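Local coordinates for Ice-binding protein (Colwellia, PDB 3WP9) that binds to the surface of ice crystals, inhibits their growth and keeps small ice grains from recrystallizing into larger ones, at residues 109-114 with 134-139; 102-107 with 114-119; 26-31 with 207-212. All coordinates share one frame; numbering follows the deposited sequence.

Contact 1 (109-114 with 134-139); sequences LEPGVY and DVWIMQ
The indole of Trp136 reaches across to the chain just ahead of strand 112-114. With CG anti to its carbonyl carbon (chi1 -65°) the ring swings toward Pro111, whose CA lies over one face, 3.6 Å from the centroid of the five-membered ring, as a CH-pi contact. Pro111 CG sits 3.7 Å from Trp136 CZ2, and the same CG also meets CB of Asp134. At the ring edge, Trp136 NE1 donates to Leu109 O over 2.9 Å; the N-H...O angle is 155°, but the donor stands above the carbonyl plane, 63° out of it.

Tyr114 and Met138 lie side by side on the same face of the sheet, with Met138 SD obliquely beside the phenol, 3.9 Å from Tyr114 CD1. Bends at both chi2 and chi3 of Met138 bring its CE back to 3.7 Å from Leu109 CD1. On the other face, Val113 CG1 rests against the amide of Gln139, whose NE2 donates to Ala88 O and Arg91 O.

Between these layers run two neighbouring parallel strands of a right-handed beta-helix. Tyr114 N gives an almost linear bond to Ile137 O, 2.8 Å, and Gln139 N reaches Tyr114 O. Replacing Trp136 by an alanine is likely to open a gap over Pro111 and leave Leu109 O without its indole donor. The chemistry implies a division of labour: main-chain bonds set the register, Trp136, Tyr114, Met138 and Leu109 pack together on one side while Val113 and Ile137 pack on the other face, and the indole N-H adds a side-chain bond between 134-139 and 109-114.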
loop_
_atom_site.group_PDB
_atom_site.type_symbol
_atom_site.label_atom_id
_atom_site.label_comp_id
_atom_site.label_asym_id
_atom_site.label_seq_id
_atom_site.Cartn_x
_atom_site.Cartn_y
_atom_site.Cartn_z
ATOM N N LEU A 109 -18.505 2.152 2.468
ATOM C CA LEU A 109 -17.958 2.011 3.811
ATOM C C LEU A 109 -17.792 3.417 4.415
ATOM O O LEU A 109 -17.051 4.260 3.910
ATOM C CB LEU A 109 -16.571 1.326 3.742
ATOM C CG LEU A 109 -16.577 -0.068 3.098
ATOM C CD1 LEU A 109 -15.183 -0.721 3.227
ATOM C CD2 LEU A 109 -17.635 -1.022 3.647
ATOM N N GLU A 110 -18.463 3.668 5.544
ATOM C CA GLU A 110 -18.267 4.930 6.261
ATOM C C GLU A 110 -16.965 4.835 7.105
ATOM O O GLU A 110 -16.488 3.697 7.326
ATOM C CB GLU A 110 -19.489 5.169 7.185
ATOM C CG GLU A 110 -19.801 3.920 8.044
ATOM C CD GLU A 110 -20.780 4.133 9.223
ATOM O OE1 GLU A 110 -21.690 4.991 9.125
ATOM O OE2 GLU A 110 -20.649 3.410 10.248
ATOM N N PRO A 111 -16.389 5.969 7.491
ATOM C CA PRO A 111 -15.124 6.043 8.270
ATOM C C PRO A 111 -15.268 5.177 9.515
ATOM O O PRO A 111 -16.372 5.044 10.076
ATOM C CB PRO A 111 -14.979 7.520 8.571
ATOM C CG PRO A 111 -15.791 8.194 7.466
ATOM C CD PRO A 111 -16.973 7.311 7.388
ATOM N N GLY A 112 -14.211 4.522 9.922
ATOM C CA GLY A 112 -14.340 3.574 11.024
ATOM C C GLY A 112 -13.220 2.573 11.019
ATOM O O GLY A 112 -12.382 2.559 10.085
ATOM N N VAL A 113 -13.216 1.746 12.055
ATOM C CA VAL A 113 -12.324 0.583 12.150
ATOM C C VAL A 113 -13.087 -0.659 11.769
ATOM O O VAL A 113 -14.152 -0.972 12.297
ATOM C CB VAL A 113 -11.636 0.484 13.594
ATOM C CG1 VAL A 113 -10.800 -0.802 13.716
ATOM C CG2 VAL A 113 -10.782 1.743 13.869
ATOM N N TYR A 114 -12.589 -1.391 10.759
ATOM C CA TYR A 114 -13.221 -2.591 10.277
ATOM C C TYR A 114 -12.277 -3.727 10.522
ATOM O O TYR A 114 -11.081 -3.615 10.231
ATOM C CB TYR A 114 -13.492 -2.468 8.753
ATOM C CG TYR A 114 -14.529 -1.407 8.411
ATOM C CD1 TYR A 114 -14.181 -0.073 8.400
ATOM C CD2 TYR A 114 -15.833 -1.765 8.047
ATOM C CE1 TYR A 114 -15.127 0.937 8.074
ATOM C CE2 TYR A 114 -16.791 -0.762 7.713
ATOM C CZ TYR A 114 -16.414 0.564 7.756
ATOM O OH TYR A 114 -17.330 1.591 7.427
ATOM N N ASP A 134 -11.567 12.063 7.397
ATOM C CA ASP A 134 -12.066 10.841 7.936
ATOM C C ASP A 134 -11.049 9.765 7.624
ATOM O O ASP A 134 -10.304 9.869 6.644
ATOM C CB ASP A 134 -13.385 10.461 7.301
ATOM C CG ASP A 134 -14.525 11.388 7.718
ATOM O OD1 ASP A 134 -14.437 11.907 8.868
ATOM O OD2 ASP A 134 -15.462 11.598 6.904
ATOM N N VAL A 135 -11.096 8.741 8.438
ATOM C CA VAL A 135 -10.069 7.706 8.417
ATOM C C VAL A 135 -10.758 6.347 8.460
ATOM O O VAL A 135 -11.788 6.103 9.156
ATOM C CB VAL A 135 -9.068 7.935 9.573
ATOM C CG1 VAL A 135 -8.104 6.735 9.728
ATOM C CG2 VAL A 135 -8.273 9.180 9.360
ATOM N N TRP A 136 -10.176 5.411 7.667
ATOM C CA TRP A 136 -10.586 4.029 7.678
ATOM C C TRP A 136 -9.356 3.173 7.970
ATOM O O TRP A 136 -8.290 3.441 7.462
ATOM C CB TRP A 136 -11.108 3.569 6.297
ATOM C CG TRP A 136 -12.371 4.215 5.796
ATOM C CD1 TRP A 136 -13.608 3.657 5.741
ATOM C CD2 TRP A 136 -12.479 5.538 5.274
ATOM N NE1 TRP A 136 -14.493 4.563 5.179
ATOM C CE2 TRP A 136 -13.828 5.725 4.910
ATOM C CE3 TRP A 136 -11.561 6.576 5.057
ATOM C CZ2 TRP A 136 -14.291 6.936 4.354
ATOM C CZ3 TRP A 136 -12.029 7.814 4.518
ATOM C CH2 TRP A 136 -13.368 7.948 4.180
ATOM N N ILE A 137 -9.529 2.296 8.943
ATOM C CA ILE A 137 -8.543 1.300 9.192
ATOM C C ILE A 137 -9.150 -0.085 8.984
ATOM O O ILE A 137 -10.161 -0.507 9.598
ATOM C CB ILE A 137 -7.846 1.527 10.594
ATOM C CG1 ILE A 137 -7.113 2.906 10.727
ATOM C CG2 ILE A 137 -6.961 0.313 10.875
ATOM C CD1 ILE A 137 -6.524 3.069 12.116
ATOM N N MET A 138 -8.523 -0.835 8.035
ATOM C CA MET A 138 -8.989 -2.124 7.644
ATOM C C MET A 138 -8.050 -3.192 8.215
ATOM O O MET A 138 -6.949 -3.336 7.776
ATOM C CB MET A 138 -9.095 -2.237 6.108
ATOM C CG MET A 138 -9.551 -0.936 5.457
ATOM S SD MET A 138 -11.239 -0.542 5.812
ATOM C CE MET A 138 -12.094 -1.841 5.031
ATOM N N GLN A 139 -8.573 -3.975 9.135
ATOM C CA GLN A 139 -7.746 -4.937 9.906
ATOM C C GLN A 139 -8.057 -6.313 9.392
ATOM O O GLN A 139 -9.114 -6.874 9.689
ATOM C CB GLN A 139 -8.092 -4.861 11.407
ATOM C CG GLN A 139 -7.733 -3.530 11.926
ATOM C CD GLN A 139 -8.262 -3.334 13.329
ATOM O OE1 GLN A 139 -9.181 -4.023 13.762
ATOM N NE2 GLN A 139 -7.648 -2.450 14.052
#

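Contact 2 (102-107 with 114-119); sequences GEIGGL and YKWSSD
Trp116 holds CG anti to its carbonyl carbon (chi1 -70°), and the ring plane stands nearly perpendicular to the CA-CB-CG plane (chi2 -92°), which carries the indole across to Gly102 and Ile104. Ile104 answers with CG1 set between its backbone N and carbonyl carbon (chi1 55°), which puts CG2 anti to the carbonyl carbon, on the side of the tryptophan. The loop 102-107 belongs to the coil next to that of strand 112-116, at one end of the right-handed beta-helix, and packs against the indole of Trp116 at the end of that strand.

The two side chains cross at about a right angle, and Ile104 CG2 comes within 3.4 Å of Trp116 CZ2, a tight apolar contact made obliquely to the ring. At the five-membered end, Trp116 CD1 is 3.5 Å from Gly102 CA. A beta carbon at Gly102 would run into Asp119 O, which instead lies 3.6 Å from Gly102 CA in a CA-H...O contact. The hydroxyl of Ser118 donates to that same Asp119 O over 2.8 Å. The polar end of the indole, NE1, is taken by Leu99 O, and Ile104 also packs on Val120 and Ile122 of strand 120-122, so the contact is a buried apolar seam with its one ring nitrogen satisfied.

Beyond Ile104 the chain reverses through a type II beta turn, with Gly106 third in the turn and a weak bond of 3.3 Å from Leu107 N to Ile104 O. Ahead of the turn, the carboxylate of Glu103 has two partners: OE1 bonds Ser123 OG, and OE2 accepts Gly105 N at 2.8 Å.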
loop_
_atom_site.group_PDB
_atom_site.type_symbol
_atom_site.label_atom_id
_atom_site.label_comp_id
_atom_site.label_asym_id
_atom_site.label_seq_id
_atom_site.Cartn_x
_atom_site.Cartn_y
_atom_site.Cartn_z
ATOM N N GLY A 102 -16.417 -10.983 4.665
ATOM C CA GLY A 102 -15.132 -10.699 4.001
ATOM C C GLY A 102 -15.264 -10.225 2.554
ATOM O O GLY A 102 -14.265 -9.873 1.981
ATOM N N GLU A 103 -16.457 -10.246 1.982
ATOM C CA GLU A 103 -16.647 -9.681 0.580
ATOM C C GLU A 103 -17.108 -8.234 0.764
ATOM O O GLU A 103 -18.206 -7.999 1.316
ATOM C CB GLU A 103 -17.659 -10.520 -0.211
ATOM C CG GLU A 103 -18.040 -9.819 -1.529
ATOM C CD GLU A 103 -16.845 -9.695 -2.445
ATOM O OE1 GLU A 103 -16.251 -10.779 -2.675
ATOM O OE2 GLU A 103 -16.558 -8.540 -2.944
ATOM N N ILE A 104 -16.321 -7.244 0.324
ATOM C CA ILE A 104 -16.688 -5.865 0.526
ATOM C C ILE A 104 -17.095 -5.203 -0.785
ATOM O O ILE A 104 -17.472 -4.042 -0.780
ATOM C CB ILE A 104 -15.597 -5.038 1.230
ATOM C CG1 ILE A 104 -14.206 -5.066 0.540
ATOM C CG2 ILE A 104 -15.349 -5.610 2.643
ATOM C CD1 ILE A 104 -13.171 -4.053 1.056
ATOM N N GLY A 105 -16.955 -5.951 -1.872
ATOM C CA GLY A 105 -17.441 -5.382 -3.159
ATOM C C GLY A 105 -18.914 -5.041 -2.974
ATOM O O GLY A 105 -19.651 -5.782 -2.314
ATOM N N GLY A 106 -19.377 -3.929 -3.539
ATOM C CA GLY A 106 -20.822 -3.677 -3.510
ATOM C C GLY A 106 -21.288 -3.016 -2.235
ATOM O O GLY A 106 -22.479 -3.026 -1.949
ATOM N N LEU A 107 -20.333 -2.489 -1.472
ATOM C CA LEU A 107 -20.533 -1.679 -0.249
ATOM C C LEU A 107 -19.925 -0.288 -0.309
ATOM O O LEU A 107 -18.900 -0.015 -0.907
ATOM C CB LEU A 107 -19.950 -2.459 0.990
ATOM C CG LEU A 107 -20.578 -3.814 1.294
ATOM C CD1 LEU A 107 -19.819 -4.454 2.498
ATOM C CD2 LEU A 107 -22.043 -3.727 1.569
ATOM N N TYR A 114 -12.589 -1.391 10.759
ATOM C CA TYR A 114 -13.221 -2.591 10.277
ATOM C C TYR A 114 -12.277 -3.727 10.522
ATOM O O TYR A 114 -11.081 -3.615 10.231
ATOM C CB TYR A 114 -13.492 -2.468 8.753
ATOM C CG TYR A 114 -14.529 -1.407 8.411
ATOM C CD1 TYR A 114 -14.181 -0.073 8.400
ATOM C CD2 TYR A 114 -15.833 -1.765 8.047
ATOM C CE1 TYR A 114 -15.127 0.937 8.074
ATOM C CE2 TYR A 114 -16.791 -0.762 7.713
ATOM C CZ TYR A 114 -16.414 0.564 7.756
ATOM O OH TYR A 114 -17.330 1.591 7.427
ATOM N N LYS A 115 -12.823 -4.826 10.959
ATOM C CA LYS A 115 -12.000 -5.980 11.269
ATOM C C LYS A 115 -12.574 -7.245 10.670
ATOM O O LYS A 115 -13.790 -7.520 10.753
ATOM C CB LYS A 115 -11.877 -6.109 12.806
ATOM C CG LYS A 115 -11.129 -7.383 13.210
ATOM C CD LYS A 115 -11.007 -7.553 14.718
ATOM C CE LYS A 115 -10.093 -6.476 15.278
ATOM N NZ LYS A 115 -8.686 -6.699 14.817
ATOM N N TRP A 116 -11.684 -8.073 10.103
ATOM C CA TRP A 116 -12.073 -9.346 9.578
ATOM C C TRP A 116 -11.085 -10.360 10.098
ATOM O O TRP A 116 -9.867 -10.124 10.033
ATOM C CB TRP A 116 -11.981 -9.388 8.042
ATOM C CG TRP A 116 -13.049 -8.535 7.367
ATOM C CD1 TRP A 116 -14.303 -8.957 6.954
ATOM C CD2 TRP A 116 -12.939 -7.175 7.035
ATOM N NE1 TRP A 116 -14.985 -7.882 6.372
ATOM C CE2 TRP A 116 -14.163 -6.791 6.394
ATOM C CE3 TRP A 116 -11.920 -6.219 7.182
ATOM C CZ2 TRP A 116 -14.372 -5.505 5.935
ATOM C CZ3 TRP A 116 -12.150 -4.911 6.739
ATOM C CH2 TRP A 116 -13.377 -4.578 6.113
ATOM N N SER A 117 -11.621 -11.480 10.486
ATOM C CA SER A 117 -10.790 -12.579 10.979
ATOM C C SER A 117 -10.504 -13.578 9.815
ATOM O O SER A 117 -9.959 -14.655 9.993
ATOM C CB SER A 117 -11.488 -13.253 12.167
ATOM O OG SER A 117 -12.645 -13.973 11.757
ATOM N N SER A 118 -10.788 -13.133 8.602
ATOM C CA SER A 118 -10.803 -13.949 7.415
ATOM C C SER A 118 -9.991 -13.193 6.351
ATOM O O SER A 118 -9.495 -12.086 6.572
ATOM C CB SER A 118 -12.293 -14.060 6.883
ATOM O OG SER A 118 -12.906 -12.746 6.616
ATOM N N ASP A 119 -9.987 -13.795 5.176
ATOM C CA ASP A 119 -9.590 -13.072 3.956
ATOM C C ASP A 119 -10.666 -11.996 3.640
ATOM O O ASP A 119 -11.860 -12.075 4.069
ATOM C CB ASP A 119 -9.612 -14.066 2.788
ATOM C CG ASP A 119 -8.607 -15.205 2.924
ATOM O OD1 ASP A 119 -7.555 -15.062 3.569
ATOM O OD2 ASP A 119 -8.850 -16.272 2.311
#

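Contact 3 (26-31 with 207-212); sequences YPSTVT and VTLQKN
This contact forms a corner of the right-handed beta-helix, where strand 207-210 ends and the chain turns toward the next sheet. Val207 and Thr208, at the start of that strand, belong to the second T-A/G-X-T/N motif, a motif that probably takes part in ice binding.

Ser28 fills the corner. Its hydroxyl, anti to the carbonyl carbon (chi1 -76°), takes the N-H of Asn212, with Ser28 OG to Asn212 N at 2.9 Å and the bond nearly straight (165°). The same OG is hydrogen-bonded to Asp24, so the buried hydroxyl has two partners. One residue on, Thr29 N donates to Asn212 O over 2.9 Å, and the two bonds together fix the peptide groups on either side of Asn212.

The Asn212 side chain folds back over the turn: OD1 accepts Gln210 N at 2.7 Å, while ND2 serves Asn192 O and Thr195 O of the adjacent coil. Lys211, in left-handed backbone geometry, puts its CA 3.3 Å from Pro27 O in a CA-H...O contact and stretches along the surface past Tyr26 O, CE being 3.5 Å from that oxygen.

On the inner side Val30 CG2 meets Leu209 CD1 at 4.1 Å, and both side chains rest on Ile16 of strand 14-18. Around the corner, strand 207-210 runs between strands 22-25 and 189-191, while strand 29-31 pairs with 213-215.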
loop_
_atom_site.group_PDB
_atom_site.type_symbol
_atom_site.label_atom_id
_atom_site.label_comp_id
_atom_site.label_asym_id
_atom_site.label_seq_id
_atom_site.Cartn_x
_atom_site.Cartn_y
_atom_site.Cartn_z
ATOM N N TYR A 26 8.363 -4.788 -16.785
ATOM C CA TYR A 26 8.511 -3.461 -17.410
ATOM C C TYR A 26 7.457 -3.283 -18.520
ATOM O O TYR A 26 7.096 -4.235 -19.213
ATOM C CB TYR A 26 9.916 -3.429 -18.041
ATOM C CG TYR A 26 10.368 -2.120 -18.606
ATOM C CD1 TYR A 26 11.077 -1.207 -17.804
ATOM C CD2 TYR A 26 10.134 -1.793 -19.946
ATOM C CE1 TYR A 26 11.523 0.026 -18.292
ATOM C CE2 TYR A 26 10.578 -0.561 -20.455
ATOM C CZ TYR A 26 11.248 0.350 -19.624
ATOM O OH TYR A 26 11.675 1.580 -20.110
ATOM N N PRO A 27 6.964 -2.070 -18.713
ATOM C CA PRO A 27 7.299 -0.866 -17.914
ATOM C C PRO A 27 6.217 -0.469 -16.898
ATOM O O PRO A 27 5.028 -0.572 -17.205
ATOM C CB PRO A 27 7.309 0.233 -19.001
ATOM C CG PRO A 27 6.196 -0.146 -19.934
ATOM C CD PRO A 27 6.236 -1.726 -19.950
ATOM N N SER A 28 6.658 -0.008 -15.743
ATOM C CA SER A 28 5.792 0.513 -14.734
ATOM C C SER A 28 6.222 1.941 -14.572
ATOM O O SER A 28 7.290 2.301 -15.064
ATOM C CB SER A 28 6.024 -0.238 -13.418
ATOM O OG SER A 28 5.390 -1.498 -13.577
ATOM N N THR A 29 5.397 2.725 -13.919
ATOM C CA THR A 29 5.758 4.084 -13.544
ATOM C C THR A 29 5.451 4.264 -12.100
ATOM O O THR A 29 4.295 4.007 -11.654
ATOM C CB THR A 29 4.883 5.073 -14.305
ATOM O OG1 THR A 29 5.156 4.945 -15.698
ATOM C CG2 THR A 29 5.262 6.496 -13.923
ATOM N N VAL A 30 6.444 4.631 -11.315
ATOM C CA VAL A 30 6.263 4.842 -9.900
ATOM C C VAL A 30 6.561 6.331 -9.656
ATOM O O VAL A 30 7.674 6.741 -9.931
ATOM C CB VAL A 30 7.214 3.966 -9.046
ATOM C CG1 VAL A 30 6.990 4.214 -7.581
ATOM C CG2 VAL A 30 6.952 2.497 -9.403
ATOM N N THR A 31 5.535 7.098 -9.290
ATOM C CA THR A 31 5.798 8.520 -8.939
ATOM C C THR A 31 5.926 8.601 -7.422
ATOM O O THR A 31 4.893 8.534 -6.735
ATOM C CB THR A 31 4.611 9.388 -9.389
ATOM O OG1 THR A 31 4.445 9.301 -10.821
ATOM C CG2 THR A 31 4.871 10.851 -9.024
ATOM N N VAL A 207 7.618 -6.653 -2.807
ATOM C CA VAL A 207 6.601 -6.093 -3.703
ATOM C C VAL A 207 6.817 -6.559 -5.152
ATOM O O VAL A 207 7.930 -6.412 -5.646
ATOM C CB VAL A 207 6.594 -4.528 -3.592
ATOM C CG1 VAL A 207 5.592 -3.981 -4.586
ATOM C CG2 VAL A 207 6.334 -4.082 -2.150
ATOM N N THR A 208 5.766 -7.038 -5.829
ATOM C CA THR A 208 5.905 -7.433 -7.260
ATOM C C THR A 208 4.969 -6.563 -8.107
ATOM O O THR A 208 3.823 -6.434 -7.755
ATOM C CB THR A 208 5.674 -8.988 -7.443
ATOM O OG1 THR A 208 4.268 -9.301 -7.259
ATOM C CG2 THR A 208 6.518 -9.825 -6.374
ATOM N N LEU A 209 5.492 -5.935 -9.163
ATOM C CA LEU A 209 4.670 -5.086 -10.017
ATOM C C LEU A 209 4.661 -5.687 -11.408
ATOM O O LEU A 209 5.666 -6.331 -11.841
ATOM C CB LEU A 209 5.286 -3.675 -10.164
ATOM C CG LEU A 209 5.518 -2.938 -8.817
ATOM C CD1 LEU A 209 6.205 -1.571 -9.212
ATOM C CD2 LEU A 209 4.201 -2.795 -8.019
ATOM N N GLN A 210 3.557 -5.445 -12.122
ATOM C CA GLN A 210 3.473 -5.870 -13.502
ATOM C C GLN A 210 2.836 -4.718 -14.270
ATOM O O GLN A 210 1.632 -4.561 -14.212
ATOM C CB GLN A 210 2.634 -7.138 -13.739
ATOM C CG GLN A 210 3.250 -8.329 -13.102
ATOM C CD GLN A 210 2.296 -9.548 -13.177
ATOM O OE1 GLN A 210 1.206 -9.503 -13.800
ATOM N NE2 GLN A 210 2.639 -10.579 -12.416
ATOM N N LYS A 211 3.651 -3.986 -15.045
ATOM C CA LYS A 211 3.112 -2.885 -15.898
ATOM C C LYS A 211 2.113 -1.937 -15.145
ATOM O O LYS A 211 0.971 -1.784 -15.571
ATOM C CB LYS A 211 2.499 -3.411 -17.181
ATOM C CG LYS A 211 3.519 -4.267 -17.956
ATOM C CD LYS A 211 2.934 -4.806 -19.230
ATOM C CE LYS A 211 3.987 -5.419 -20.142
ATOM N NZ LYS A 211 3.337 -6.352 -21.132
ATOM N N ASN A 212 2.532 -1.407 -13.994
ATOM C CA ASN A 212 1.559 -0.660 -13.170
ATOM C C ASN A 212 1.945 0.835 -13.130
ATOM O O ASN A 212 3.016 1.207 -13.496
ATOM C CB ASN A 212 1.600 -1.132 -11.733
ATOM C CG ASN A 212 1.297 -2.639 -11.626
ATOM O OD1 ASN A 212 2.137 -3.430 -11.094
ATOM N ND2 ASN A 212 0.084 -3.014 -12.052
#

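Contacts 1 and 2 are buried neighbours at one end of the beta-helix: they share Tyr114 and strand 112-116, and Met138 CE packs on Trp116 CH2, 3.2 Å away, which brings their apolar side chains together. Contact 3 lies about 28 Å from contact 1, centre to centre, across the middle of the chain, and is partly open to the surface. The chemistry follows the place. Contact 1 pairs strands through main-chain bonds; contact 2 is mainly apolar packing of a loop against a tryptophan of that strand; contact 3 uses a serine hydroxyl and an asparagine to tie a turn. Both other contacts are nested within the long loop that contact 3 closes.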